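PDB 3RBY: uncharacterized protein YLR301W from Saccharomyces cerevisiae, which is of unknown function and non-essential, but interacts with the protein kinase HRR25 and may interact with SEC72. Local coordinates for residues Thr29-Tyr33 with Thr58-Val62; Ser156-Thr162 with Asn237-Tyr243. One frame throughout, in Å; residues are numbered along the deposited sequence.

Contact 1 (Thr29-Tyr33 with Thr58-Val62); sequences TDGHY and TNETV
With chi1 near -46°, H32 carries its ring beside its own backbone N and presents ND1 to the backbone N of N59; chi1 of 54° sets the N59 amide beside the H32 ring, with ND2 in reach of D30 O. The two side chains run side by side, ring and amide planes 48° apart. N59 N donates to H32 ND1 over 2.9 Å, slightly off the ring plane, so this ring nitrogen acts as an acceptor. N59 ND2 reaches D30 O at 3.0 Å, arriving above the carbonyl plane. Between these bonds the chain turns through G31, its phi positive and its O 3.6 Å from N59 CA. At the other end Y33 OH donates to T61 OG1 at 2.9 Å, and T61 OG1 passes a bond of 2.8 Å to T58 O. That carbonyl also takes T61 N, closing the short 3-10 turn of residues 59-61. V62 CG1 packs obliquely on Y33 CE2 at 3.5 Å. The contact joins the turn between strands 24-27 and 33-38 to the one between 51-57 and 62-66; F76 of strand 71-76 meets the Y33 ring edge-to-face, while H32 leans on strands 156-161 and 236-244 of the second sheet.

Contact 2 (Ser156-Thr162 with Asn237-Tyr243); sequences SIVLKVT and NWEVIEY
A classic beta bulge interrupts the antiparallel pairing of strands 156-161 and 236-244, with I241 and E242 both set against V158. V158 O receives I241 N at 2.9 Å and, more weakly, E242 N, while V158 N donates to E242 O at 3.1 Å. Beyond the bulge the register is regular: K160 and E239 form a hydrogen-bonded pair, joined by K160 N to E239 O and E239 N to K160 O, and T162 N continues to N237 O. The extra residue brings the I241 side chain across V158 and K160, its CG1 at 3.9 Å from V158 CG1 and its CG2 touching K160 CB.

These are neighbouring strands of the antiparallel C-terminal sheet, flanked by strands 166-173 and 230-233. On the face bearing I157, L159 and V161, V161 CG2 lies over the face of the W238 six-membered ring, modelled too close for the spacing to be trusted, and L159 CB lies near W238 CE3. The indole NE1 is held by K217 O. L159 CG meets V240 CG2 on this face as well, and I157 CD1 approaches Y243 CE1 at 3.5 Å, the two side chains running alongside each other.

On the face of V158, K160 and E239, E242 is fully extended, chi1 179° and chi2 178°, which carries its carboxylate obliquely out from its strand to meet S156 of the neighbouring strand. There S156 OG donates to E242 OE2 at 2.9 Å from above the carboxylate plane, D30 N adds a second bond to OE2, and S28 OG binds OE1.

From the N terminus the chain runs through strand 24-27 into 29-33, passes strands 33-38 and 51-57, and contact 1 closes that loop at 58-62. It then completes the N-terminal sheet before contact 2 opens at 156-162, and a second loop, containing strands 166-173 to 230-233, closes at 237-243. The loops follow in series, neither nesting nor crossing, yet their contacts touch in space, their centres about 12 Å apart. T29 N meets S156 OG in a probable hydrogen bond, and the 29-32 loop also meets the E242 carboxylate, on which H32 packs. Contact 1 thus joins two turns of the N-terminal sheet, contact 2 pairs strands of the C-terminal sheet, and residues 29-32 connect the sheets.

Contact 1 (Thr29-Tyr33 with Thr58-Val62)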
loop_
_atom_site.group_PDB
_atom_site.type_symbol
_atom_site.label_atom_id
_atom_site.label_comp_id
_atom_site.label_asym_id
_atom_site.label_seq_id
_atom_site.Cartn_x
_atom_site.Cartn_y
_atom_site.Cartn_z
ATOM N N THR A 29 10.606 -10.104 -16.306
ATOM C CA THR A 29 9.838 -11.184 -16.890
ATOM C C THR A 29 10.675 -12.473 -16.889
ATOM O O THR A 29 10.193 -13.537 -16.496
ATOM C CB THR A 29 9.454 -10.834 -18.335
ATOM O OG1 THR A 29 8.766 -9.573 -18.357
ATOM C CG2 THR A 29 8.547 -11.925 -18.934
ATOM N N ASP A 30 11.924 -12.379 -17.341
ATOM C CA ASP A 30 12.823 -13.533 -17.343
ATOM C C ASP A 30 13.176 -14.026 -15.926
ATOM O O ASP A 30 13.707 -15.132 -15.776
ATOM C CB ASP A 30 14.109 -13.239 -18.133
ATOM C CG ASP A 30 13.865 -13.104 -19.619
ATOM O OD1 ASP A 30 12.689 -13.191 -20.049
ATOM O OD2 ASP A 30 14.861 -12.894 -20.355
ATOM N N GLY A 31 12.900 -13.217 -14.902
ATOM C CA GLY A 31 13.098 -13.643 -13.517
ATOM C C GLY A 31 14.288 -13.042 -12.768
ATOM O O GLY A 31 14.534 -13.400 -11.610
ATOM N N HIS A 32 15.036 -12.145 -13.416
ATOM C CA HIS A 32 16.135 -11.439 -12.750
ATOM C C HIS A 32 15.537 -10.444 -11.729
ATOM O O HIS A 32 14.457 -9.874 -11.964
ATOM C CB HIS A 32 17.003 -10.715 -13.781
ATOM C CG HIS A 32 17.352 -11.556 -14.966
ATOM N ND1 HIS A 32 17.997 -12.773 -14.849
ATOM C CD2 HIS A 32 17.115 -11.385 -16.291
ATOM C CE1 HIS A 32 18.156 -13.301 -16.047
ATOM N NE2 HIS A 32 17.631 -12.479 -16.942
ATOM N N TYR A 33 16.220 -10.248 -10.601
ATOM C CA TYR A 33 15.655 -9.452 -9.510
ATOM C C TYR A 33 16.681 -8.546 -8.813
ATOM O O TYR A 33 17.858 -8.914 -8.673
ATOM C CB TYR A 33 14.998 -10.380 -8.476
ATOM C CG TYR A 33 15.994 -11.270 -7.769
ATOM C CD1 TYR A 33 16.624 -10.847 -6.606
ATOM C CD2 TYR A 33 16.319 -12.534 -8.270
ATOM C CE1 TYR A 33 17.543 -11.650 -5.950
ATOM C CE2 TYR A 33 17.244 -13.352 -7.616
ATOM C CZ TYR A 33 17.852 -12.898 -6.459
ATOM O OH TYR A 33 18.769 -13.690 -5.801
ATOM N N THR A 58 20.558 -12.813 -10.756
ATOM C CA THR A 58 19.999 -13.236 -12.040
ATOM C C THR A 58 19.052 -14.404 -11.776
ATOM O O THR A 58 19.029 -14.941 -10.657
ATOM C CB THR A 58 21.130 -13.585 -13.026
ATOM O OG1 THR A 58 22.097 -14.397 -12.347
ATOM C CG2 THR A 58 21.831 -12.276 -13.508
ATOM N N ASN A 59 18.251 -14.783 -12.764
ATOM C CA ASN A 59 17.178 -15.724 -12.481
ATOM C C ASN A 59 17.603 -17.041 -11.815
ATOM O O ASN A 59 16.866 -17.579 -10.974
ATOM C CB ASN A 59 16.272 -15.980 -13.708
ATOM C CG ASN A 59 17.053 -16.426 -14.961
ATOM O OD1 ASN A 59 18.259 -16.713 -14.910
ATOM N ND2 ASN A 59 16.348 -16.488 -16.092
ATOM N N GLU A 60 18.778 -17.564 -12.160
ATOM C CA GLU A 60 19.171 -18.876 -11.620
ATOM C C GLU A 60 19.504 -18.838 -10.127
ATOM O O GLU A 60 19.688 -19.889 -9.517
ATOM C CB GLU A 60 20.340 -19.491 -12.399
ATOM C CG GLU A 60 21.719 -18.976 -11.984
ATOM C CD GLU A 60 21.994 -17.578 -12.516
ATOM O OE1 GLU A 60 21.218 -17.093 -13.385
ATOM O OE2 GLU A 60 22.993 -16.974 -12.069
ATOM N N THR A 61 19.586 -17.648 -9.534
ATOM C CA THR A 61 19.943 -17.562 -8.109
ATOM C C THR A 61 18.746 -17.676 -7.165
ATOM O O THR A 61 18.896 -17.562 -5.943
ATOM C CB THR A 61 20.724 -16.275 -7.778
ATOM O OG1 THR A 61 19.886 -15.129 -8.003
ATOM C CG2 THR A 61 21.973 -16.191 -8.643
ATOM N N VAL A 62 17.562 -17.897 -7.725
ATOM C CA VAL A 62 16.382 -18.095 -6.893
ATOM C C VAL A 62 15.534 -19.207 -7.491
ATOM O O VAL A 62 15.280 -19.222 -8.697
ATOM C CB VAL A 62 15.562 -16.781 -6.703
ATOM C CG1 VAL A 62 15.218 -16.138 -8.053
ATOM C CG2 VAL A 62 14.302 -17.040 -5.898
#

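Contact 2 (Ser156-Thr162 with Asn237-Tyr243)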
loop_
_atom_site.group_PDB
_atom_site.type_symbol
_atom_site.label_atom_id
_atom_site.label_comp_id
_atom_site.label_asym_id
_atom_site.label_seq_id
_atom_site.Cartn_x
_atom_site.Cartn_y
_atom_site.Cartn_z
ATOM N N SER A 156 10.366 -4.878 -20.158
ATOM C CA SER A 156 11.172 -5.594 -19.170
ATOM C C SER A 156 12.564 -5.780 -19.759
ATOM O O SER A 156 12.754 -6.573 -20.694
ATOM C CB SER A 156 10.528 -6.938 -18.837
ATOM O OG SER A 156 11.254 -7.644 -17.838
ATOM N N ILE A 157 13.530 -5.045 -19.210
ATOM C CA ILE A 157 14.877 -4.970 -19.781
ATOM C C ILE A 157 15.939 -5.137 -18.699
ATOM O O ILE A 157 15.854 -4.522 -17.639
ATOM C CB ILE A 157 15.102 -3.634 -20.542
ATOM C CG1 ILE A 157 14.085 -3.491 -21.689
ATOM C CG2 ILE A 157 16.530 -3.545 -21.075
ATOM C CD1 ILE A 157 14.080 -2.115 -22.365
ATOM N N VAL A 158 16.926 -5.990 -18.953
ATOM C CA VAL A 158 17.973 -6.232 -17.972
ATOM C C VAL A 158 19.346 -6.143 -18.641
ATOM O O VAL A 158 19.556 -6.734 -19.709
ATOM C CB VAL A 158 17.804 -7.610 -17.295
ATOM C CG1 VAL A 158 18.847 -7.822 -16.194
ATOM C CG2 VAL A 158 16.399 -7.755 -16.720
ATOM N N LEU A 159 20.260 -5.379 -18.030
ATOM C CA LEU A 159 21.657 -5.341 -18.465
ATOM C C LEU A 159 22.540 -5.894 -17.359
ATOM O O LEU A 159 22.286 -5.685 -16.164
ATOM C CB LEU A 159 22.116 -3.938 -18.859
ATOM C CG LEU A 159 21.542 -3.377 -20.165
ATOM C CD1 LEU A 159 20.101 -2.937 -19.966
ATOM C CD2 LEU A 159 22.373 -2.205 -20.633
ATOM N N LYS A 160 23.565 -6.627 -17.773
ATOM C CA LYS A 160 24.486 -7.251 -16.844
ATOM C C LYS A 160 25.919 -6.869 -17.199
ATOM O O LYS A 160 26.316 -6.874 -18.371
ATOM C CB LYS A 160 24.321 -8.767 -16.909
ATOM C CG LYS A 160 24.953 -9.550 -15.766
ATOM C CD LYS A 160 24.526 -11.029 -15.890
ATOM C CE LYS A 160 25.141 -11.918 -14.800
ATOM N NZ LYS A 160 26.616 -12.066 -14.957
ATOM N N VAL A 161 26.699 -6.549 -16.178
ATOM C CA VAL A 161 28.071 -6.103 -16.385
ATOM C C VAL A 161 28.924 -7.247 -16.892
ATOM O O VAL A 161 28.914 -8.350 -16.318
ATOM C CB VAL A 161 28.689 -5.517 -15.089
ATOM C CG1 VAL A 161 30.120 -5.978 -14.898
ATOM C CG2 VAL A 161 28.632 -4.015 -15.132
ATOM N N THR A 162 29.694 -6.972 -17.945
ATOM C CA THR A 162 30.608 -7.949 -18.532
ATOM C C THR A 162 32.065 -7.491 -18.408
ATOM O O THR A 162 32.758 -7.299 -19.407
ATOM C CB THR A 162 30.284 -8.206 -20.016
ATOM O OG1 THR A 162 30.479 -7.000 -20.766
ATOM C CG2 THR A 162 28.844 -8.669 -20.174
ATOM N N ASN A 237 31.567 -2.150 -19.885
ATOM C CA ASN A 237 30.679 -2.873 -20.794
ATOM C C ASN A 237 29.564 -3.597 -20.055
ATOM O O ASN A 237 29.779 -4.218 -19.012
ATOM C CB ASN A 237 31.465 -3.862 -21.643
ATOM C CG ASN A 237 32.417 -3.176 -22.598
ATOM O OD1 ASN A 237 32.354 -1.960 -22.782
ATOM N ND2 ASN A 237 33.303 -3.950 -23.217
ATOM N N TRP A 238 28.363 -3.485 -20.598
ATOM C CA TRP A 238 27.240 -4.245 -20.102
ATOM C C TRP A 238 26.669 -4.994 -21.273
ATOM O O TRP A 238 26.740 -4.512 -22.407
ATOM C CB TRP A 238 26.163 -3.319 -19.557
ATOM C CG TRP A 238 26.633 -2.484 -18.425
ATOM C CD1 TRP A 238 27.554 -1.467 -18.471
ATOM C CD2 TRP A 238 26.204 -2.583 -17.065
ATOM N NE1 TRP A 238 27.728 -0.937 -17.211
ATOM C CE2 TRP A 238 26.908 -1.598 -16.331
ATOM C CE3 TRP A 238 25.297 -3.408 -16.395
ATOM C CZ2 TRP A 238 26.720 -1.415 -14.955
ATOM C CZ3 TRP A 238 25.116 -3.237 -15.030
ATOM C CH2 TRP A 238 25.825 -2.244 -14.323
ATOM N N GLU A 239 26.085 -6.156 -20.988
ATOM C CA GLU A 239 25.363 -6.931 -21.985
ATOM C C GLU A 239 23.866 -6.875 -21.673
ATOM O O GLU A 239 23.455 -7.048 -20.518
ATOM C CB GLU A 239 25.854 -8.388 -21.971
ATOM C CG GLU A 239 25.373 -9.221 -23.160
ATOM C CD GLU A 239 25.563 -10.728 -22.952
ATOM O OE1 GLU A 239 24.942 -11.518 -23.713
ATOM O OE2 GLU A 239 26.321 -11.118 -22.021
ATOM N N VAL A 240 23.054 -6.610 -22.690
ATOM C CA VAL A 240 21.601 -6.712 -22.558
ATOM C C VAL A 240 21.215 -8.189 -22.537
ATOM O O VAL A 240 21.196 -8.839 -23.591
ATOM C CB VAL A 240 20.881 -6.072 -23.756
ATOM C CG1 VAL A 240 19.377 -6.368 -23.674
ATOM C CG2 VAL A 240 21.151 -4.565 -23.821
ATOM N N ILE A 241 20.910 -8.732 -21.364
ATOM C CA ILE A 241 20.601 -10.171 -21.282
ATOM C C ILE A 241 19.101 -10.461 -21.357
ATOM O O ILE A 241 18.664 -11.625 -21.359
ATOM C CB ILE A 241 21.193 -10.801 -20.014
ATOM C CG1 ILE A 241 20.487 -10.229 -18.771
ATOM C CG2 ILE A 241 22.697 -10.555 -19.958
ATOM C CD1 ILE A 241 20.879 -10.903 -17.434
ATOM N N GLU A 242 18.316 -9.392 -21.400
ATOM C CA GLU A 242 16.869 -9.490 -21.518
ATOM C C GLU A 242 16.350 -8.205 -22.179
ATOM O O GLU A 242 16.747 -7.083 -21.801
ATOM C CB GLU A 242 16.225 -9.691 -20.137
ATOM C CG GLU A 242 14.695 -9.788 -20.184
ATOM C CD GLU A 242 14.062 -10.025 -18.811
ATOM O OE1 GLU A 242 14.798 -10.300 -17.832
ATOM O OE2 GLU A 242 12.818 -9.938 -18.706
ATOM N N TYR A 243 15.479 -8.362 -23.172
ATOM C CA TYR A 243 14.910 -7.213 -23.859
ATOM C C TYR A 243 13.482 -7.475 -24.348
ATOM O O TYR A 243 13.265 -7.769 -25.529
ATOM C CB TYR A 243 15.806 -6.798 -25.032
ATOM C CG TYR A 243 15.592 -5.365 -25.479
ATOM C CD1 TYR A 243 16.203 -4.312 -24.803
ATOM C CD2 TYR A 243 14.778 -5.063 -26.570
ATOM C CE1 TYR A 243 16.017 -2.990 -25.201
ATOM C CE2 TYR A 243 14.581 -3.736 -26.982
ATOM C CZ TYR A 243 15.206 -2.705 -26.292
ATOM O OH TYR A 243 15.025 -1.389 -26.691
#